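Local coordinates for inactive poly [ADP-ribose] polymerase RCD1 (PDB 5NGO), which carries an inactive poly(ADP-ribose) polymerase domain and is bound by a downy mildew effector, HaRxL106, that suppresses plant immunity, at residues A[87-92]-A[96-101]; A[107-112]-A[121-126]. One frame throughout, in Å; residues are numbered along the deposited sequence.

In the fold
Interaction 1 is a short hairpin whose second arm enters the central sheet as strand 98-102; interaction 2 sets the loop that follows this strand against the next one, 121-129. Their centres are 13 Å apart. Several side-chain pairs join them. Thr101 OG1 lies 2.8 Å from Ser109 OG, a probable hydrogen bond; Leu100 CD2 packs 4.1 Å from Cys126 SG, reaching across the intervening strand 62-68; and the Arg90 guanidinium makes a cation-pi contact with Tyr112. By sequence, His99 and Ser109 probably stand where active polymerases keep their triad tyrosine and a nicotinamide-binding serine, so both contacts adjoin the region that forms the NAD+ pocket in those enzymes.

Interaction 1. Residues A[87-92]-A[96-101]; sequences AFIRKS and VGIHLT
Arg90 and Gly97 form the hydrogen-bonded pair of a short antiparallel beta-hairpin, and its second arm continues into the central sheet of the PARP-like domain. Arg90 N donates to Gly97 O at 3.1 Å in a nearly straight bond (165° at the hydrogen), whereas the return bond, Gly97 N to Arg90 O, is weak at 3.4 Å. The chain turns a corner at Gly97, whose extended backbone is readily adopted without a side chain. After the corner, His99 points back at the first arm. Arg90 CG lies over one face of the imidazole, 3.4 Å from its centroid, as a CH-pi contact. Bending at chi3 then lays the guanidinium over His99 CB, its plane 23° from that of the ring. At the ring edge, in plane, Ser92 OG is 2.7 Å from His99 NE2; this hydroxyl also bonds Tyr94 N within the turn. Branched aliphatic residues suit the hairpin's other side: Ile89 CG2 meets Val96 CG1 at 3.8 Å, their side chains crossing at about a right angle, and Ile89 CD1 packs tightly on Ile98 CD1, with Met170 nearby. The GVGIH sequence aligns with GxGIY of active polymerases, so His99 probably replaces the tyrosine of their His-Tyr-Glu triad, consistent with the lost activity. With a methylene group over one face and a hydroxyl bonded at its edge, the imidazole is restrained in both tilt and rotation.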
# COMPACT_ATOMS: atom_id res chain seq x y z
N ALA A 87 -5.93 -2.88 12.50
CA ALA A 87 -5.26 -1.57 12.56
C ALA A 87 -4.80 -1.04 11.18
O ALA A 87 -4.53 0.16 11.08
CB ALA A 87 -4.08 -1.58 13.52
N PHE A 88 -4.70 -1.91 10.15
CA PHE A 88 -4.68 -1.46 8.75
C PHE A 88 -5.92 -1.91 7.97
O PHE A 88 -6.06 -1.54 6.82
CB PHE A 88 -3.44 -1.96 8.01
CG PHE A 88 -2.17 -1.22 8.32
CD1 PHE A 88 -1.88 0.02 7.77
CD2 PHE A 88 -1.22 -1.78 9.19
CE1 PHE A 88 -0.69 0.69 8.07
CE2 PHE A 88 -0.02 -1.14 9.48
CZ PHE A 88 0.24 0.10 8.92
N ILE A 89 -6.79 -2.69 8.58
CA ILE A 89 -7.98 -3.22 7.92
C ILE A 89 -9.04 -2.13 7.97
O ILE A 89 -9.28 -1.55 9.05
CB ILE A 89 -8.54 -4.52 8.59
CG1 ILE A 89 -7.45 -5.51 8.99
CG2 ILE A 89 -9.64 -5.11 7.73
CD1 ILE A 89 -6.46 -5.76 7.91
N ARG A 90 -9.65 -1.85 6.82
CA ARG A 90 -10.74 -0.88 6.76
C ARG A 90 -11.95 -1.41 6.01
O ARG A 90 -11.85 -2.20 5.08
CB ARG A 90 -10.31 0.53 6.26
CG ARG A 90 -10.04 0.73 4.81
CD ARG A 90 -9.63 2.20 4.60
NE ARG A 90 -10.39 2.89 3.54
CZ ARG A 90 -10.10 4.09 3.03
NH1 ARG A 90 -9.05 4.80 3.46
NH2 ARG A 90 -10.87 4.59 2.06
N LYS A 91 -13.12 -0.91 6.40
CA LYS A 91 -14.36 -1.13 5.68
C LYS A 91 -14.66 0.10 4.81
O LYS A 91 -14.81 1.18 5.34
CB LYS A 91 -15.49 -1.34 6.68
CG LYS A 91 -16.84 -1.72 6.07
CD LYS A 91 -17.78 -2.34 7.10
CE LYS A 91 -19.21 -2.39 6.60
NZ LYS A 91 -19.89 -1.06 6.75
N SER A 92 -14.76 -0.08 3.49
CA SER A 92 -15.13 1.03 2.57
C SER A 92 -16.39 0.66 1.79
O SER A 92 -17.07 -0.30 2.12
CB SER A 92 -13.99 1.35 1.58
OG SER A 92 -13.98 0.48 0.46
N VAL A 96 -14.09 -5.02 2.46
CA VAL A 96 -13.19 -5.06 3.61
C VAL A 96 -11.88 -5.73 3.22
O VAL A 96 -11.85 -6.84 2.69
CB VAL A 96 -13.82 -5.80 4.81
CG1 VAL A 96 -13.08 -5.46 6.10
CG2 VAL A 96 -15.32 -5.49 4.92
N GLY A 97 -10.78 -5.04 3.49
CA GLY A 97 -9.43 -5.56 3.24
C GLY A 97 -8.42 -4.52 3.69
O GLY A 97 -8.71 -3.69 4.56
N ILE A 98 -7.23 -4.52 3.07
CA ILE A 98 -6.31 -3.38 3.20
C ILE A 98 -6.52 -2.50 1.98
O ILE A 98 -6.48 -2.98 0.85
CB ILE A 98 -4.83 -3.82 3.38
CG1 ILE A 98 -4.62 -4.53 4.72
CG2 ILE A 98 -3.85 -2.64 3.29
CD1 ILE A 98 -5.14 -5.93 4.74
N HIS A 99 -6.77 -1.21 2.22
CA HIS A 99 -6.98 -0.22 1.16
C HIS A 99 -5.69 0.54 0.94
O HIS A 99 -5.12 1.12 1.89
CB HIS A 99 -8.08 0.76 1.56
CG HIS A 99 -9.45 0.15 1.57
ND1 HIS A 99 -9.74 -1.01 2.25
CD2 HIS A 99 -10.61 0.56 1.00
CE1 HIS A 99 -11.01 -1.31 2.10
NE2 HIS A 99 -11.57 -0.38 1.34
N LEU A 100 -5.19 0.53 -0.30
CA LEU A 100 -4.00 1.27 -0.67
C LEU A 100 -4.31 2.19 -1.82
O LEU A 100 -5.22 1.94 -2.60
CB LEU A 100 -2.86 0.34 -1.07
CG LEU A 100 -2.41 -0.68 -0.05
CD1 LEU A 100 -3.06 -2.04 -0.35
CD2 LEU A 100 -0.91 -0.81 -0.03
N THR A 101 -3.50 3.25 -1.92
CA THR A 101 -3.68 4.24 -2.93
C THR A 101 -2.66 3.98 -4.05
O THR A 101 -1.52 3.57 -3.80
CB THR A 101 -3.48 5.64 -2.34
OG1 THR A 101 -4.48 5.92 -1.36
CG2 THR A 101 -3.46 6.68 -3.43

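Interaction 2. Residues A[107-112]-A[121-126]; sequences YFSARY and RYMVLC
Met123 and Arg121, two residues apart on strand 121-129, reach the same loop by different torsions. In Met123, CG is trans to the main-chain nitrogen (chi1 -176°), and bends at chi2 and chi3 then hook the methyl over towards Ser109 and Ala110. Arg121 starts beside its nitrogen instead (chi1 -64°) and stays extended from CG to NE, which carries the guanidinium past Ala110 to the carbonyl of Arg111. Met123 CE comes 4.0 Å from Ala110 CA and 4.5 Å from Ala110 CB, a plain apolar meeting in which the small alanine lets the thioether end approach the loop backbone. The same methyl is 3.9 Å from Ser109 OG, a packing contact; the serine hydroxyl is hydrogen-bonded to Thr101 OG1. Methionine, long and flexible, suits a place where the CA atoms of Ala110 and Met123 remain 7.4 Å apart, and Trp66 and Phe16 pack on it as well. The loop follows strand 98-102 of the PARP-like sheet and leads into strand 121-129; here FSARYC resembles the KSANYC of active polymerases, and Ser109 thus probably occupies the position of their nicotinamide-binding serine. A turn closed by Tyr112 N to Ser109 O, at 3.0 Å, folds the loop here. Arg121 NH1 donates to Arg111 O, at the guanidinium edge and near its plane, over 3.2 Å; the N-H points well off the oxygen (127°) and the bond is weak. Cys113 O is a second, also weak, acceptor for NH1. Arginine fits because its long chain brings NH1, with two N-H bonds, to both carbonyls, while its side chain also touches Val115 and Phe182.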
# COMPACT_ATOMS: atom_id res chain seq x y z
N TYR A 107 -2.06 12.04 -3.02
CA TYR A 107 -2.95 13.15 -2.59
C TYR A 107 -4.28 12.68 -2.00
O TYR A 107 -4.86 13.35 -1.14
CB TYR A 107 -3.25 14.17 -3.72
CG TYR A 107 -4.11 13.65 -4.86
CD1 TYR A 107 -5.51 13.68 -4.79
CD2 TYR A 107 -3.53 13.14 -6.02
CE1 TYR A 107 -6.30 13.20 -5.82
CE2 TYR A 107 -4.32 12.66 -7.07
CZ TYR A 107 -5.70 12.70 -6.97
OH TYR A 107 -6.49 12.23 -7.99
N PHE A 108 -4.75 11.53 -2.51
CA PHE A 108 -6.03 10.95 -2.13
C PHE A 108 -6.11 10.55 -0.65
O PHE A 108 -7.16 10.67 -0.04
CB PHE A 108 -6.28 9.71 -3.02
CG PHE A 108 -7.70 9.43 -3.33
CD1 PHE A 108 -8.32 10.02 -4.43
CD2 PHE A 108 -8.42 8.52 -2.56
CE1 PHE A 108 -9.65 9.71 -4.75
CE2 PHE A 108 -9.75 8.20 -2.87
CZ PHE A 108 -10.36 8.80 -3.96
N SER A 109 -5.02 10.04 -0.09
CA SER A 109 -5.02 9.52 1.28
C SER A 109 -4.02 10.20 2.24
O SER A 109 -3.91 9.80 3.40
CB SER A 109 -4.82 8.01 1.25
OG SER A 109 -3.59 7.65 0.65
N ALA A 110 -3.32 11.24 1.77
CA ALA A 110 -2.36 11.97 2.60
C ALA A 110 -2.95 12.51 3.90
O ALA A 110 -2.33 12.38 4.96
CB ALA A 110 -1.73 13.10 1.80
N ARG A 111 -4.16 13.08 3.82
CA ARG A 111 -4.85 13.61 4.99
C ARG A 111 -5.31 12.54 5.99
O ARG A 111 -5.60 12.85 7.14
CB ARG A 111 -6.04 14.49 4.56
CG ARG A 111 -5.56 15.89 4.13
CD ARG A 111 -6.51 17.05 4.53
NE ARG A 111 -5.78 18.13 5.23
CZ ARG A 111 -5.00 19.04 4.65
NH1 ARG A 111 -4.85 19.09 3.33
NH2 ARG A 111 -4.39 19.95 5.39
N TYR A 112 -5.37 11.30 5.54
CA TYR A 112 -5.77 10.18 6.39
C TYR A 112 -4.55 9.54 7.12
O TYR A 112 -4.73 8.61 7.91
CB TYR A 112 -6.59 9.22 5.52
CG TYR A 112 -7.30 8.11 6.24
CD1 TYR A 112 -6.65 6.90 6.50
CD2 TYR A 112 -8.62 8.24 6.65
CE1 TYR A 112 -7.29 5.84 7.15
CE2 TYR A 112 -9.29 7.19 7.31
CZ TYR A 112 -8.62 6.00 7.55
OH TYR A 112 -9.27 4.97 8.19
N ARG A 121 3.52 13.34 9.66
CA ARG A 121 2.68 12.28 9.12
C ARG A 121 3.54 11.24 8.42
O ARG A 121 4.68 11.53 8.05
CB ARG A 121 1.70 12.88 8.12
CG ARG A 121 0.71 13.85 8.72
CD ARG A 121 -0.05 14.56 7.61
NE ARG A 121 -0.93 15.61 8.13
CZ ARG A 121 -2.24 15.49 8.36
NH1 ARG A 121 -2.90 14.35 8.14
NH2 ARG A 121 -2.89 16.55 8.83
N TYR A 122 2.99 10.04 8.26
CA TYR A 122 3.74 8.88 7.79
C TYR A 122 2.93 8.10 6.78
O TYR A 122 1.82 7.67 7.06
CB TYR A 122 4.09 7.95 8.94
CG TYR A 122 4.86 8.59 10.06
CD1 TYR A 122 4.22 9.27 11.08
CD2 TYR A 122 6.26 8.53 10.09
CE1 TYR A 122 4.93 9.87 12.11
CE2 TYR A 122 7.00 9.10 11.12
CZ TYR A 122 6.33 9.79 12.13
OH TYR A 122 7.01 10.37 13.18
N MET A 123 3.52 7.89 5.61
CA MET A 123 2.92 7.10 4.53
C MET A 123 3.93 6.03 4.10
O MET A 123 5.12 6.36 3.89
CB MET A 123 2.63 8.04 3.36
CG MET A 123 1.90 7.38 2.19
SD MET A 123 0.14 7.59 2.18
CE MET A 123 0.04 9.05 1.16
N VAL A 124 3.47 4.79 3.95
CA VAL A 124 4.35 3.69 3.58
C VAL A 124 4.19 3.38 2.09
O VAL A 124 3.06 3.25 1.61
CB VAL A 124 4.04 2.43 4.42
CG1 VAL A 124 4.90 1.26 4.01
CG2 VAL A 124 4.25 2.71 5.89
N LEU A 125 5.29 3.29 1.36
CA LEU A 125 5.27 2.80 -0.02
C LEU A 125 5.44 1.27 0.01
O LEU A 125 6.43 0.77 0.55
CB LEU A 125 6.35 3.42 -0.90
CG LEU A 125 6.27 3.06 -2.39
CD1 LEU A 125 5.03 3.66 -2.99
CD2 LEU A 125 7.45 3.60 -3.18
N CYS A 126 4.48 0.57 -0.59
CA CYS A 126 4.48 -0.89 -0.63
C CYS A 126 4.59 -1.44 -2.05
O CYS A 126 4.17 -0.78 -3.01
CB CYS A 126 3.17 -1.42 -0.08
SG CYS A 126 2.83 -1.00 1.62